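Side-chain contacts in oxysterol-binding protein homolog 3 (Saccharomyces cerevisiae, PDB 4IC4), which transfers lipids, including sterols, between membranes, carrying them in the hydrophobic pocket of its OSBP-related domain in phosphoinositide-coupled directional transport: residues M135-I140 with L158-S163; T96-F101 with L187-T192; E67-L72 with A303-I308. All coordinates share one frame; numbering follows the deposited sequence.

Contact 1: M135-I140 with L158-S163; sequences MGFRLI and LDWECS
Phe137 and Trp160 make the apolar part of this contact, and they do so unequally. Trp160 offers the far corner of its six-membered ring: CH2 lies 3.9 Å from Phe137 CB, and CZ2 of the same indole follows at 4.2 Å from that CB. Phe137 meets it with the root of its side chain, because its own ring leads away from the indole and packs on Ala82. With chi1 at 54°, the CG of Trp160 sits between its backbone N and carbonyl carbon, and the indole is swung across toward strand 137-145. The indole spans the gap between next-but-one neighbours in the antiparallel wall of the OSBP-related domain: strand 150-157 pairs with both strands, and its last residue, His157, stacks on the Trp160 ring. The start of strand 137-145 is shaped by a G1 beta bulge, in which Gly136 and Phe137 both face Arg132; Gly136 takes up the required positive phi of 67°. The polar part is a single water. It donates to Gly136 O at 2.7 Å and accepts from Leu158 N at 2.9 Å, joining two backbone groups that stand 4.2 Å apart, Gly136 O and Leu158 N, without a direct bond. The indole NE1 looks elsewhere for its partner, the hydroxyl OG1 of Thr86 in helix 83-88, which probably helps to hold the indole in this orientation.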
loop_
_atom_site.group_PDB
_atom_site.type_symbol
_atom_site.label_atom_id
_atom_site.label_comp_id
_atom_site.label_asym_id
_atom_site.label_seq_id
_atom_site.Cartn_x
_atom_site.Cartn_y
_atom_site.Cartn_z
ATOM N N MET A 135 4.097 -15.835 -6.450
ATOM C CA MET A 135 4.608 -14.736 -7.264
ATOM C C MET A 135 6.113 -14.580 -7.102
ATOM O O MET A 135 6.714 -13.633 -7.611
ATOM C CB MET A 135 3.891 -13.432 -6.910
ATOM C CG MET A 135 2.426 -13.434 -7.331
ATOM S SD MET A 135 1.612 -11.840 -7.123
ATOM C CE MET A 135 1.120 -11.956 -5.425
ATOM N N GLY A 136 6.711 -15.515 -6.370
ATOM C CA GLY A 136 8.146 -15.512 -6.161
ATOM C C GLY A 136 8.750 -14.390 -5.344
ATOM O O GLY A 136 9.947 -14.126 -5.466
ATOM N N PHE A 137 7.959 -13.727 -4.504
ATOM C CA PHE A 137 8.532 -12.646 -3.715
ATOM C C PHE A 137 8.152 -12.687 -2.249
ATOM O O PHE A 137 7.233 -13.395 -1.838
ATOM C CB PHE A 137 8.141 -11.280 -4.304
ATOM C CG PHE A 137 6.737 -10.831 -3.959
ATOM C CD1 PHE A 137 6.459 -10.237 -2.729
ATOM C CD2 PHE A 137 5.700 -10.976 -4.878
ATOM C CE1 PHE A 137 5.170 -9.791 -2.419
ATOM C CE2 PHE A 137 4.409 -10.536 -4.581
ATOM C CZ PHE A 137 4.141 -9.941 -3.350
ATOM N N ARG A 138 8.898 -11.932 -1.458
ATOM C CA ARG A 138 8.616 -11.813 -0.042
ATOM C C ARG A 138 8.796 -10.344 0.278
ATOM O O ARG A 138 9.614 -9.653 -0.334
ATOM C CB ARG A 138 9.567 -12.659 0.800
ATOM C CG ARG A 138 11.008 -12.208 0.772
ATOM C CD ARG A 138 11.859 -13.151 1.593
ATOM N NE ARG A 138 13.242 -12.704 1.686
ATOM C CZ ARG A 138 14.224 -13.442 2.190
ATOM N NH1 ARG A 138 13.968 -14.661 2.643
ATOM N NH2 ARG A 138 15.457 -12.960 2.245
ATOM N N LEU A 139 8.023 -9.870 1.239
ATOM C CA LEU A 139 8.082 -8.479 1.624
ATOM C C LEU A 139 8.078 -8.354 3.134
ATOM O O LEU A 139 7.455 -9.157 3.830
ATOM C CB LEU A 139 6.865 -7.756 1.033
ATOM C CG LEU A 139 6.461 -6.343 1.456
ATOM C CD1 LEU A 139 5.520 -5.769 0.397
ATOM C CD2 LEU A 139 5.784 -6.358 2.822
ATOM N N ILE A 140 8.817 -7.375 3.641
ATOM C CA ILE A 140 8.811 -7.090 5.067
ATOM C C ILE A 140 8.631 -5.576 5.191
ATOM O O ILE A 140 9.164 -4.808 4.389
ATOM C CB ILE A 140 10.111 -7.540 5.790
ATOM C CG1 ILE A 140 10.011 -7.187 7.279
ATOM C CG2 ILE A 140 11.330 -6.867 5.185
ATOM C CD1 ILE A 140 8.835 -7.828 7.995
ATOM N N LEU A 158 13.775 -13.132 -6.876
ATOM C CA LEU A 158 15.069 -13.569 -7.382
ATOM C C LEU A 158 15.631 -12.584 -8.406
ATOM O O LEU A 158 16.846 -12.371 -8.475
ATOM C CB LEU A 158 14.945 -14.947 -8.042
ATOM C CG LEU A 158 16.184 -15.446 -8.796
ATOM C CD1 LEU A 158 17.294 -15.738 -7.805
ATOM C CD2 LEU A 158 15.841 -16.698 -9.587
ATOM N N ASP A 159 14.747 -11.960 -9.180
ATOM C CA ASP A 159 15.187 -11.060 -10.242
ATOM C C ASP A 159 15.023 -9.557 -10.030
ATOM O O ASP A 159 15.397 -8.768 -10.894
ATOM C CB ASP A 159 14.506 -11.466 -11.551
ATOM C CG ASP A 159 14.666 -12.944 -11.853
ATOM O OD1 ASP A 159 15.790 -13.463 -11.691
ATOM O OD2 ASP A 159 13.671 -13.584 -12.250
ATOM N N TRP A 160 14.466 -9.157 -8.895
ATOM C CA TRP A 160 14.279 -7.737 -8.614
ATOM C C TRP A 160 13.996 -7.524 -7.144
ATOM O O TRP A 160 13.642 -8.451 -6.421
ATOM C CB TRP A 160 13.113 -7.150 -9.431
ATOM C CG TRP A 160 11.799 -7.895 -9.287
ATOM C CD1 TRP A 160 11.289 -8.822 -10.149
ATOM C CD2 TRP A 160 10.852 -7.787 -8.211
ATOM N NE1 TRP A 160 10.086 -9.300 -9.680
ATOM C CE2 TRP A 160 9.794 -8.682 -8.493
ATOM C CE3 TRP A 160 10.795 -7.022 -7.036
ATOM C CZ2 TRP A 160 8.691 -8.838 -7.642
ATOM C CZ3 TRP A 160 9.694 -7.179 -6.187
ATOM C CH2 TRP A 160 8.659 -8.081 -6.498
ATOM N N GLU A 161 14.184 -6.292 -6.697
ATOM C CA GLU A 161 13.890 -5.945 -5.317
ATOM C C GLU A 161 13.412 -4.508 -5.316
ATOM O O GLU A 161 13.704 -3.744 -6.240
ATOM C CB GLU A 161 15.115 -6.114 -4.416
ATOM C CG GLU A 161 16.313 -5.267 -4.788
ATOM C CD GLU A 161 17.438 -5.407 -3.782
ATOM O OE1 GLU A 161 17.831 -6.554 -3.478
ATOM O OE2 GLU A 161 17.929 -4.367 -3.296
ATOM N N CYS A 162 12.665 -4.138 -4.285
ATOM C CA CYS A 162 12.132 -2.792 -4.199
ATOM C C CYS A 162 12.168 -2.288 -2.765
ATOM O O CYS A 162 11.837 -3.021 -1.836
ATOM C CB CYS A 162 10.692 -2.781 -4.716
ATOM S SG CYS A 162 10.020 -1.135 -5.024
ATOM N N SER A 163 12.597 -1.040 -2.595
ATOM C CA SER A 163 12.666 -0.406 -1.285
ATOM C C SER A 163 11.752 0.816 -1.321
ATOM O O SER A 163 11.569 1.444 -2.370
ATOM C CB SER A 163 14.102 0.012 -0.976
ATOM O OG SER A 163 14.574 0.924 -1.951
HETATM O O HOH W 1 11.849 -15.308 -6.912
#

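Contact 2: T96-F101 with L187-T192; sequences TFVSAF and LKFKTT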
loop_
_atom_site.group_PDB
_atom_site.type_symbol
_atom_site.label_atom_id
_atom_site.label_comp_id
_atom_site.label_asym_id
_atom_site.label_seq_id
_atom_site.Cartn_x
_atom_site.Cartn_y
_atom_site.Cartn_z
ATOM N N THR A 96 7.976 -0.089 -19.818
ATOM C CA THR A 96 6.562 -0.178 -20.164
ATOM C C THR A 96 5.841 -0.957 -19.067
ATOM O O THR A 96 4.761 -0.572 -18.623
ATOM C CB THR A 96 6.332 -0.902 -21.512
ATOM O OG1 THR A 96 6.928 -2.203 -21.468
ATOM C CG2 THR A 96 6.935 -0.110 -22.654
ATOM N N PHE A 97 6.454 -2.050 -18.622
ATOM C CA PHE A 97 5.850 -2.877 -17.589
ATOM C C PHE A 97 6.026 -2.280 -16.199
ATOM O O PHE A 97 5.169 -2.453 -15.327
ATOM C CB PHE A 97 6.414 -4.297 -17.672
ATOM C CG PHE A 97 6.103 -4.974 -18.974
ATOM C CD1 PHE A 97 6.941 -4.819 -20.071
ATOM C CD2 PHE A 97 4.918 -5.682 -19.132
ATOM C CE1 PHE A 97 6.596 -5.353 -21.314
ATOM C CE2 PHE A 97 4.563 -6.219 -20.370
ATOM C CZ PHE A 97 5.404 -6.052 -21.460
ATOM N N VAL A 98 7.131 -1.574 -15.986
ATOM C CA VAL A 98 7.344 -0.932 -14.693
ATOM C C VAL A 98 6.283 0.162 -14.559
ATOM O O VAL A 98 5.739 0.385 -13.478
ATOM C CB VAL A 98 8.757 -0.313 -14.589
ATOM C CG1 VAL A 98 8.889 0.482 -13.297
ATOM C CG2 VAL A 98 9.805 -1.412 -14.625
ATOM N N SER A 99 5.972 0.832 -15.666
ATOM C CA SER A 99 4.957 1.879 -15.646
ATOM C C SER A 99 3.594 1.274 -15.307
ATOM O O SER A 99 2.832 1.834 -14.519
ATOM C CB SER A 99 4.889 2.584 -17.001
ATOM O OG SER A 99 6.097 3.277 -17.266
ATOM N N ALA A 100 3.287 0.130 -15.909
ATOM C CA ALA A 100 2.020 -0.543 -15.639
ATOM C C ALA A 100 1.962 -0.878 -14.150
ATOM O O ALA A 100 0.934 -0.694 -13.494
ATOM C CB ALA A 100 1.915 -1.824 -16.472
ATOM N N PHE A 101 3.074 -1.375 -13.621
ATOM C CA PHE A 101 3.139 -1.722 -12.206
ATOM C C PHE A 101 2.897 -0.492 -11.336
ATOM O O PHE A 101 2.133 -0.546 -10.376
ATOM C CB PHE A 101 4.507 -2.320 -11.865
ATOM C CG PHE A 101 4.685 -2.616 -10.400
ATOM C CD1 PHE A 101 4.088 -3.736 -9.826
ATOM C CD2 PHE A 101 5.419 -1.757 -9.591
ATOM C CE1 PHE A 101 4.219 -3.993 -8.460
ATOM C CE2 PHE A 101 5.556 -2.007 -8.220
ATOM C CZ PHE A 101 4.954 -3.129 -7.656
ATOM N N LEU A 187 13.058 0.710 -7.362
ATOM C CA LEU A 187 13.082 -0.633 -7.913
ATOM C C LEU A 187 14.448 -0.928 -8.521
ATOM O O LEU A 187 15.025 -0.087 -9.206
ATOM C CB LEU A 187 12.008 -0.764 -8.993
ATOM C CG LEU A 187 12.044 -1.995 -9.898
ATOM C CD1 LEU A 187 11.715 -3.239 -9.091
ATOM C CD2 LEU A 187 11.052 -1.807 -11.040
ATOM N N LYS A 188 14.960 -2.121 -8.252
ATOM C CA LYS A 188 16.241 -2.549 -8.801
ATOM C C LYS A 188 16.113 -3.914 -9.459
ATOM O O LYS A 188 15.598 -4.856 -8.859
ATOM C CB LYS A 188 17.308 -2.644 -7.705
ATOM C CG LYS A 188 18.593 -3.318 -8.178
ATOM C CD LYS A 188 19.588 -3.522 -7.050
ATOM C CE LYS A 188 20.817 -4.270 -7.543
ATOM N NZ LYS A 188 21.775 -4.538 -6.438
ATOM N N PHE A 189 16.566 -4.010 -10.703
ATOM C CA PHE A 189 16.569 -5.279 -11.424
ATOM C C PHE A 189 17.807 -6.014 -10.915
ATOM O O PHE A 189 18.920 -5.505 -11.032
ATOM C CB PHE A 189 16.723 -5.046 -12.930
ATOM C CG PHE A 189 15.437 -4.776 -13.653
ATOM C CD1 PHE A 189 14.266 -4.488 -12.958
ATOM C CD2 PHE A 189 15.399 -4.801 -15.047
ATOM C CE1 PHE A 189 13.077 -4.229 -13.644
ATOM C CE2 PHE A 189 14.221 -4.544 -15.736
ATOM C CZ PHE A 189 13.057 -4.259 -15.037
ATOM N N LYS A 190 17.623 -7.196 -10.337
ATOM C CA LYS A 190 18.758 -7.956 -9.834
ATOM C C LYS A 190 19.412 -8.729 -10.971
ATOM O O LYS A 190 20.430 -9.397 -10.788
ATOM C CB LYS A 190 18.308 -8.891 -8.708
ATOM C CG LYS A 190 17.937 -8.132 -7.437
ATOM C CD LYS A 190 17.188 -8.987 -6.431
ATOM C CE LYS A 190 18.050 -10.094 -5.862
ATOM N NZ LYS A 190 17.286 -10.896 -4.870
ATOM N N THR A 191 18.824 -8.617 -12.156
ATOM C CA THR A 191 19.355 -9.283 -13.339
ATOM C C THR A 191 20.430 -8.418 -13.990
ATOM O O THR A 191 21.510 -8.904 -14.325
ATOM C CB THR A 191 18.257 -9.513 -14.389
ATOM O OG1 THR A 191 17.581 -8.273 -14.636
ATOM C CG2 THR A 191 17.262 -10.560 -13.916
ATOM N N THR A 192 20.131 -7.132 -14.146
ATOM C CA THR A 192 21.039 -6.191 -14.805
ATOM C C THR A 192 21.490 -5.020 -13.942
ATOM O O THR A 192 22.427 -4.301 -14.296
ATOM C CB THR A 192 20.362 -5.585 -16.028
ATOM O OG1 THR A 192 19.222 -4.832 -15.591
ATOM C CG2 THR A 192 19.906 -6.675 -16.986
#
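Val98 and Leu187 are the residues whose CA atoms come nearest, 8.9 Å apart, far enough for a side chain from each to meet between them, with no hydrogen bond across the contact. Val98 lies in helix 94-104, whose regular turns include Phe101 N to Phe97 O at 2.9 Å; Leu187 is near the end of strand 177-189, just before the chain turns off through Lys190. This is helix-on-sheet packing in the beta barrel of the OSBP-related domain: besides strand 177-189, the helix touches strand 195-199, where Trp198 lies against Val98, and strand 281-284, where Ile282 meets Phe97 and Ala100. Across the contact the bonding is purely apolar. Val98 and Leu187 reach for each other tip to tip, and the single methyl CD2 of Leu187 is set between both branches of the valine, 3.8 Å from Val98 CG2 and 3.9 Å from Val98 CG1. Leu187 CG stands opposite the backbone N (chi1 168°), and its CB already points to the helix, which brings the branched end with CD2 to Val98. Leu85 and Phe196 close in on Leu187 from outside the two segments. Phe189, two residues further along, leaves the strand at an angle, and its ring leads toward the helix until CZ lies 4.3 Å from Val98 CG2, the methyl already touched by Leu187.

Contact 3: E67-L72 with A303-I308; sequences EPISIL and ANLNEI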
loop_
_atom_site.group_PDB
_atom_site.type_symbol
_atom_site.label_atom_id
_atom_site.label_comp_id
_atom_site.label_asym_id
_atom_site.label_seq_id
_atom_site.Cartn_x
_atom_site.Cartn_y
_atom_site.Cartn_z
ATOM N N GLU A 67 -11.194 -0.116 7.989
ATOM C CA GLU A 67 -11.398 -1.339 7.227
ATOM C C GLU A 67 -10.456 -2.275 7.997
ATOM O O GLU A 67 -9.510 -1.806 8.640
ATOM C CB GLU A 67 -10.986 -1.179 5.759
ATOM C CG GLU A 67 -9.615 -0.589 5.527
ATOM C CD GLU A 67 -9.298 -0.436 4.051
ATOM O OE1 GLU A 67 -10.237 -0.509 3.229
ATOM O OE2 GLU A 67 -8.113 -0.234 3.716
ATOM N N PRO A 68 -10.694 -3.592 7.950
ATOM C CA PRO A 68 -9.856 -4.548 8.682
ATOM C C PRO A 68 -8.425 -4.872 8.255
ATOM O O PRO A 68 -8.061 -6.040 8.149
ATOM C CB PRO A 68 -10.740 -5.792 8.750
ATOM C CG PRO A 68 -11.465 -5.743 7.453
ATOM C CD PRO A 68 -11.828 -4.277 7.301
ATOM N N ILE A 69 -7.622 -3.841 8.019
ATOM C CA ILE A 69 -6.203 -4.020 7.692
ATOM C C ILE A 69 -5.451 -2.797 8.208
ATOM O O ILE A 69 -6.060 -1.760 8.488
ATOM C CB ILE A 69 -5.909 -4.161 6.160
ATOM C CG1 ILE A 69 -6.377 -2.918 5.405
ATOM C CG2 ILE A 69 -6.526 -5.442 5.615
ATOM C CD1 ILE A 69 -5.848 -2.866 3.980
ATOM N N SER A 70 -4.135 -2.922 8.363
ATOM C CA SER A 70 -3.315 -1.805 8.829
ATOM C C SER A 70 -2.742 -1.073 7.620
ATOM O O SER A 70 -2.820 -1.569 6.494
ATOM C CB SER A 70 -2.162 -2.305 9.704
ATOM O OG SER A 70 -1.167 -2.934 8.913
ATOM N N ILE A 71 -2.155 0.099 7.844
ATOM C CA ILE A 71 -1.584 0.844 6.724
ATOM C C ILE A 71 -0.438 0.058 6.085
ATOM O O ILE A 71 -0.213 0.151 4.880
ATOM C CB ILE A 71 -1.075 2.233 7.162
ATOM C CG1 ILE A 71 -2.250 3.072 7.669
ATOM C CG2 ILE A 71 -0.392 2.938 5.983
ATOM C CD1 ILE A 71 -1.858 4.460 8.136
ATOM N N LEU A 72 0.288 -0.719 6.885
ATOM C CA LEU A 72 1.376 -1.520 6.331
ATOM C C LEU A 72 0.797 -2.506 5.321
ATOM O O LEU A 72 1.386 -2.748 4.265
ATOM C CB LEU A 72 2.104 -2.287 7.437
ATOM C CG LEU A 72 2.856 -1.449 8.475
ATOM C CD1 LEU A 72 3.389 -2.363 9.578
ATOM C CD2 LEU A 72 3.994 -0.695 7.806
ATOM N N ALA A 303 -8.211 -9.184 0.832
ATOM C CA ALA A 303 -8.823 -10.125 1.758
ATOM C C ALA A 303 -7.840 -11.144 2.314
ATOM O O ALA A 303 -8.056 -11.703 3.391
ATOM C CB ALA A 303 -9.985 -10.837 1.072
ATOM N N ASN A 304 -6.756 -11.378 1.581
ATOM C CA ASN A 304 -5.750 -12.343 1.998
ATOM C C ASN A 304 -4.632 -11.773 2.858
ATOM O O ASN A 304 -3.875 -12.524 3.469
ATOM C CB ASN A 304 -5.151 -13.027 0.766
ATOM C CG ASN A 304 -6.122 -13.986 0.115
ATOM O OD1 ASN A 304 -6.973 -14.563 0.793
ATOM N ND2 ASN A 304 -5.992 -14.180 -1.193
ATOM N N LEU A 305 -4.544 -10.449 2.918
ATOM C CA LEU A 305 -3.498 -9.783 3.689
ATOM C C LEU A 305 -3.455 -10.142 5.170
ATOM O O LEU A 305 -2.383 -10.391 5.730
ATOM C CB LEU A 305 -3.648 -8.262 3.557
ATOM C CG LEU A 305 -3.325 -7.631 2.199
ATOM C CD1 LEU A 305 -3.847 -6.204 2.181
ATOM C CD2 LEU A 305 -1.821 -7.673 1.942
ATOM N N ASN A 306 -4.622 -10.172 5.805
ATOM C CA ASN A 306 -4.686 -10.440 7.237
ATOM C C ASN A 306 -4.914 -11.892 7.618
ATOM O O ASN A 306 -5.242 -12.181 8.771
ATOM C CB ASN A 306 -5.776 -9.574 7.880
ATOM C CG ASN A 306 -5.496 -9.267 9.341
ATOM O OD1 ASN A 306 -6.409 -9.239 10.172
ATOM N ND2 ASN A 306 -4.231 -9.019 9.660
ATOM N N GLU A 307 -4.732 -12.808 6.674
ATOM C CA GLU A 307 -4.920 -14.222 6.984
ATOM C C GLU A 307 -3.633 -14.886 7.456
ATOM O O GLU A 307 -2.545 -14.609 6.945
ATOM C CB GLU A 307 -5.442 -14.988 5.762
ATOM C CG GLU A 307 -5.588 -16.492 6.028
ATOM C CD GLU A 307 -6.122 -17.280 4.843
ATOM O OE1 GLU A 307 -5.840 -16.913 3.687
ATOM O OE2 GLU A 307 -6.817 -18.291 5.078
ATOM N N ILE A 308 -3.769 -15.757 8.452
ATOM C CA ILE A 308 -2.640 -16.513 8.969
ATOM C C ILE A 308 -2.765 -17.901 8.346
ATOM O O ILE A 308 -3.735 -18.617 8.602
ATOM C CB ILE A 308 -2.692 -16.637 10.510
ATOM C CG1 ILE A 308 -2.505 -15.260 11.151
ATOM C CG2 ILE A 308 -1.607 -17.594 10.993
ATOM C CD1 ILE A 308 -2.638 -15.267 12.660
#
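Ile69 and Leu305 meet because a chi1 of 60° in Ile69 places CG1 between the backbone N and the carbonyl carbon, from where CD1 continues away from CA, while in Leu305 a chi2 of 167° likewise sends CD1 outward, opposite CA. Within the OSBP-related domain the contact joins the turn leading into helix 71-76 to Leu305 and Asn306, which the sequence separates from it by more than 230 residues. The backbones come closest at Ile69 and Asn306, whose CA atoms are 6.6 Å apart. Pro68 is the centre of an inverse gamma turn, closed by a bond of 2.8 Å from Ile69 N to Glu67 O, and this sharp corner turns the chain out of the short strand 66-67. Ser70 follows as N-cap of helix 71-76; its OG caps a backbone N further into the helix, while its own N is bonded to Gln73 OE1. On the other side, Leu305 and Asn306 both direct their CB toward the turn, and the Asn306 side chain lies near Pro68, with Ile327 and Glu331 of helix 325-331 next to it. Glu67 and Ile69 form backbone hydrogen bonds with Lys118 and Phe120 of strand 118-120. Lys118 is a binding residue for phosphatidylinositol 4-phosphate, and its side chain is about 9 Å from that of Ile69, so the turn lies near the phosphoinositide-binding site. Within the apolar core of the contact, Leu305 CD1 faces the cleft between the two branches of the isoleucine, 4.3 Å from Ile69 CD1 and 4.4 Å from Ile69 CG2.

Along the chain the three contacts are nested: contact 3 encloses contact 2, which encloses contact 1. Contacts 1 and 2, with centres 11 Å apart, each use one of two neighbouring antiparallel strands of the barrel wall, 160-172 and 177-189, probably joined by backbone bonds of 2.8 Å from Lys190 N to Asp159 O and 2.9 Å from Lys188 N to Glu161 O. Contact 3 is 19 Å from contact 1 and 26 Å from contact 2, centre to centre, across the chain's middle from contact 2. The wall and the helix packed on it lie away from the turn near the phosphoinositide site; all belong to one lipid-carrying domain.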